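Local coordinates for motility protein B (Helicobacter pylori, PDB 3S06), which probably serves, together with MotA, as the stator of the flagellar motor, needed for its rotation and perhaps fastening the torque-generating machinery to the cell wall, at residues R70-D75 against R136-F141. Sequence-based numbering, arbitrary orientation. Where two conformers were deposited one is given.
Sequences RGFTDD and RVEIFF
Arg70 and Glu138 form an antiparallel hydrogen-bonded pair: Arg70 N reaches Glu138 O at 2.8 Å, nearly straight at 176°, and Glu138 N returns to Arg70 O. Gly71 and Val137 follow as a non-hydrogen-bonded pair. Beyond them Phe72 N meets Arg136 O at 3.2 Å, a longer and more bent bond, and a water lies within hydrogen-bonding distance of Phe72 O and Arg136 O.

Charged groups line the face carrying Arg70 and Glu138. Arg70 NH1 donates in its own guanidinium plane to Glu138 OE1 (3.1 Å). The other oxygen, OE2, accepts Arg136 NE of its own segment at 2.7 Å on the anti side, the donor well out of the carboxylate plane, and also pairs with Lys28. OE1 thus faces one cation and OE2 two, which should favour the ionised carboxylate.

Both guanidinium groups are also stacked on rings. That of Arg136 lies over Phe72, its CZ 3.8 Å from the ring centroid and only 6° off the normal; chi1 of 70° and a chain extended to NE carry it there, and a roughly perpendicular turn about CD-NE lays it flat. Arg70 covers Phe140 with more offset, NH2 standing 3.4 Å from CD2.

The Arg70-Glu138 bridge and both cation-pi stacks span neighbouring inner strands, 66-74 and 137-142, of the mixed sheet in MotB's periplasmic OmpA-like domain.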
ATOM      1  N   ARG A  70     -19.983  -4.794  -3.504  1.00  6.77           N
ATOM      2  CA  ARG A  70     -19.759  -6.180  -3.055  1.00  8.29           C
ATOM      3  C   ARG A  70     -20.921  -6.769  -2.263  1.00  8.47           C
ATOM      4  O   ARG A  70     -21.366  -6.169  -1.289  1.00  9.66           O
ATOM      5  CB  ARG A  70     -18.533  -6.211  -2.133  1.00  7.86           C
ATOM      6  CG  ARG A  70     -17.250  -5.597  -2.724  1.00 11.44           C
ATOM      7  CD  ARG A  70     -16.247  -5.508  -1.563  1.00 16.70           C
ATOM      8  NE  ARG A  70     -14.870  -5.513  -1.971  1.00 19.37           N
ATOM      9  CZ  ARG A  70     -13.871  -5.582  -1.096  1.00 17.79           C
ATOM     10  NH1 ARG A  70     -14.106  -5.615   0.216  1.00 18.46           N
ATOM     11  NH2 ARG A  70     -12.644  -5.603  -1.530  1.00 19.42           N
ATOM     12  N   GLY A  71     -21.369  -7.955  -2.655  1.00  8.16           N
ATOM     13  CA  GLY A  71     -22.507  -8.625  -2.006  1.00  8.32           C
ATOM     14  C   GLY A  71     -22.046  -9.799  -1.171  1.00  8.31           C
ATOM     15  O   GLY A  71     -21.141 -10.538  -1.589  1.00  8.06           O
ATOM     16  N   PHE A  72     -22.659  -9.961   0.013  1.00  7.96           N
ATOM     17  CA  PHE A  72     -22.360 -11.037   0.949  1.00  8.82           C
ATOM     18  C   PHE A  72     -23.666 -11.680   1.385  1.00  8.15           C
ATOM     19  O   PHE A  72     -24.703 -11.005   1.440  1.00  8.45           O
ATOM     20  CB  PHE A  72     -21.676 -10.483   2.222  1.00  8.48           C
ATOM     21  CG  PHE A  72     -20.326  -9.879   1.976  1.00  8.07           C
ATOM     22  CD1 PHE A  72     -19.177 -10.597   2.271  1.00  9.29           C
ATOM     23  CD2 PHE A  72     -20.207  -8.565   1.480  1.00 11.02           C
ATOM     24  CE1 PHE A  72     -17.901 -10.043   2.050  1.00 10.51           C
ATOM     25  CE2 PHE A  72     -18.942  -7.997   1.231  1.00 11.91           C
ATOM     26  CZ  PHE A  72     -17.788  -8.736   1.519  1.00 10.39           C
ATOM     27  N   THR A  73     -23.617 -12.975   1.707  1.00  8.70           N
ATOM     28  CA  THR A  73     -24.736 -13.608   2.420  1.00  8.66           C
ATOM     29  C   THR A  73     -24.218 -14.402   3.626  1.00  8.49           C
ATOM     30  O   THR A  73     -22.997 -14.552   3.822  1.00  8.81           O
ATOM     31  CB  THR A  73     -25.593 -14.539   1.510  1.00  9.22           C
ATOM     32  OG1 THR A  73     -24.986 -15.833   1.418  1.00 10.91           O
ATOM     33  CG2 THR A  73     -25.747 -13.968   0.097  1.00  9.84           C
ATOM     34  N   ASP A  74     -25.136 -14.863   4.464  1.00  8.73           N
ATOM     35  CA  ASP A  74     -24.805 -15.955   5.384  1.00  9.15           C
ATOM     36  C   ASP A  74     -25.399 -17.246   4.844  1.00  9.73           C
ATOM     37  O   ASP A  74     -25.787 -17.303   3.667  1.00  9.61           O
ATOM     38  CB  ASP A  74     -25.262 -15.656   6.821  1.00  9.06           C
ATOM     39  CG  ASP A  74     -26.752 -15.369   6.942  1.00 10.31           C
ATOM     40  OD1 ASP A  74     -27.550 -15.602   6.001  1.00 12.45           O
ATOM     41  OD2 ASP A  74     -27.140 -14.922   8.040  1.00 10.06           O
ATOM     42  N   ASP A  75     -25.498 -18.283   5.692  1.00 10.10           N
ATOM     43  CA  ASP A  75     -25.970 -19.607   5.313  0.60 10.60           C
ATOM     44  C   ASP A  75     -27.495 -19.769   5.341  1.00 11.03           C
ATOM     45  O   ASP A  75     -27.983 -20.909   5.470  1.00 11.79           O
ATOM     46  CB  ASP A  75     -25.358 -20.663   6.260  0.60  9.98           C
ATOM     47  CG  ASP A  75     -23.891 -20.946   5.971  0.60 10.34           C
ATOM     48  OD1 ASP A  75     -23.392 -20.546   4.898  0.60  9.24           O
ATOM     49  OD2 ASP A  75     -23.237 -21.595   6.816  0.60  7.70           O
ATOM     50  N   ARG A 136     -24.842  -7.928   4.075  1.00  7.24           N
ATOM     51  CA  ARG A 136     -24.629  -6.533   3.654  1.00  7.10           C
ATOM     52  C   ARG A 136     -24.247  -6.445   2.188  1.00  7.38           C
ATOM     53  O   ARG A 136     -23.860  -7.445   1.557  1.00  7.41           O
ATOM     54  CB  ARG A 136     -23.493  -5.886   4.479  1.00  7.08           C
ATOM     55  CG  ARG A 136     -22.091  -6.465   4.151  1.00  7.51           C
ATOM     56  CD  ARG A 136     -21.062  -6.058   5.212  1.00  8.88           C
ATOM     57  NE  ARG A 136     -19.770  -6.693   4.958  1.00 10.57           N
ATOM     58  CZ  ARG A 136     -19.452  -7.933   5.306  1.00 11.89           C
ATOM     59  NH1 ARG A 136     -20.352  -8.726   5.899  1.00  9.39           N
ATOM     60  NH2 ARG A 136     -18.229  -8.409   5.020  1.00 11.77           N
ATOM     61  N   VAL A 137     -24.363  -5.235   1.653  1.00  6.95           N
ATOM     62  CA  VAL A 137     -23.612  -4.861   0.483  1.00  8.60           C
ATOM     63  C   VAL A 137     -22.545  -3.845   0.924  1.00  9.77           C
ATOM     64  O   VAL A 137     -22.817  -2.955   1.744  1.00 12.26           O
ATOM     65  CB  VAL A 137     -24.541  -4.307  -0.605  1.00  7.84           C
ATOM     66  CG1 VAL A 137     -23.751  -3.649  -1.735  1.00 10.13           C
ATOM     67  CG2 VAL A 137     -25.446  -5.440  -1.177  1.00  8.71           C
ATOM     68  N   GLU A 138     -21.327  -3.989   0.394  1.00  9.26           N
ATOM     69  CA  GLU A 138     -20.268  -3.027   0.653  1.00 10.22           C
ATOM     70  C   GLU A 138     -19.985  -2.198  -0.565  1.00  9.86           C
ATOM     71  O   GLU A 138     -20.107  -2.687  -1.693  1.00 10.99           O
ATOM     72  CB  GLU A 138     -18.966  -3.782   0.974  1.00 10.50           C
ATOM     73  CG  GLU A 138     -18.980  -4.433   2.315  1.00 13.01           C
ATOM     74  CD  GLU A 138     -17.676  -5.126   2.658  1.00 12.62           C
ATOM     75  OE1 GLU A 138     -16.773  -5.245   1.781  1.00 12.42           O
ATOM     76  OE2 GLU A 138     -17.576  -5.543   3.826  1.00 14.17           O
ATOM     77  N   ILE A 139     -19.633  -0.933  -0.365  0.60  8.81           N
ATOM     78  CA  ILE A 139     -19.092  -0.178  -1.483  0.60  8.23           C
ATOM     79  C   ILE A 139     -17.622   0.022  -1.158  0.60  8.11           C
ATOM     80  O   ILE A 139     -17.260   0.589  -0.122  0.60  7.73           O
ATOM     81  CB  ILE A 139     -19.803   1.158  -1.722  0.60  8.19           C
ATOM     82  CG1 ILE A 139     -21.306   0.942  -1.853  0.60  9.70           C
ATOM     83  CG2 ILE A 139     -19.251   1.840  -3.010  0.60  8.62           C
ATOM     84  CD1 ILE A 139     -22.066   2.214  -1.911  0.60  9.45           C
ATOM     85  N   PHE A 140     -16.784  -0.476  -2.053  1.00  7.90           N
ATOM     86  CA  PHE A 140     -15.330  -0.510  -1.822  1.00  8.77           C
ATOM     87  C   PHE A 140     -14.681   0.444  -2.813  1.00  8.35           C
ATOM     88  O   PHE A 140     -14.937   0.353  -4.037  1.00  8.45           O
ATOM     89  CB  PHE A 140     -14.822  -1.942  -2.007  1.00  9.60           C
ATOM     90  CG  PHE A 140     -13.319  -2.076  -1.899  1.00 12.24           C
ATOM     91  CD1 PHE A 140     -12.666  -1.758  -0.716  1.00 16.46           C
ATOM     92  CD2 PHE A 140     -12.567  -2.519  -2.987  1.00 14.46           C
ATOM     93  CE1 PHE A 140     -11.254  -1.891  -0.618  1.00 17.72           C
ATOM     94  CE2 PHE A 140     -11.172  -2.663  -2.889  1.00 16.66           C
ATOM     95  CZ  PHE A 140     -10.526  -2.324  -1.688  1.00 15.52           C
ATOM     96  N   PHE A 141     -13.883   1.367  -2.275  1.00  8.17           N
ATOM     97  CA  PHE A 141     -13.225   2.402  -3.058  1.00  7.88           C
ATOM     98  C   PHE A 141     -11.734   2.107  -3.118  1.00  7.62           C
ATOM     99  O   PHE A 141     -11.081   2.000  -2.085  1.00  8.91           O
ATOM    100  CB  PHE A 141     -13.434   3.769  -2.416  1.00  7.27           C
ATOM    101  CG  PHE A 141     -14.883   4.161  -2.289  1.00  9.09           C
ATOM    102  CD1 PHE A 141     -15.461   4.996  -3.241  1.00 11.86           C
ATOM    103  CD2 PHE A 141     -15.654   3.716  -1.218  1.00  7.40           C
ATOM    104  CE1 PHE A 141     -16.809   5.372  -3.128  1.00 13.67           C
ATOM    105  CE2 PHE A 141     -16.991   4.079  -1.095  1.00  9.80           C
ATOM    106  CZ  PHE A 141     -17.561   4.920  -2.040  1.00  9.63           C
TER
HETATM  107  O   HOH W   1     -25.861  -8.921  -0.054  1.00  8.89           O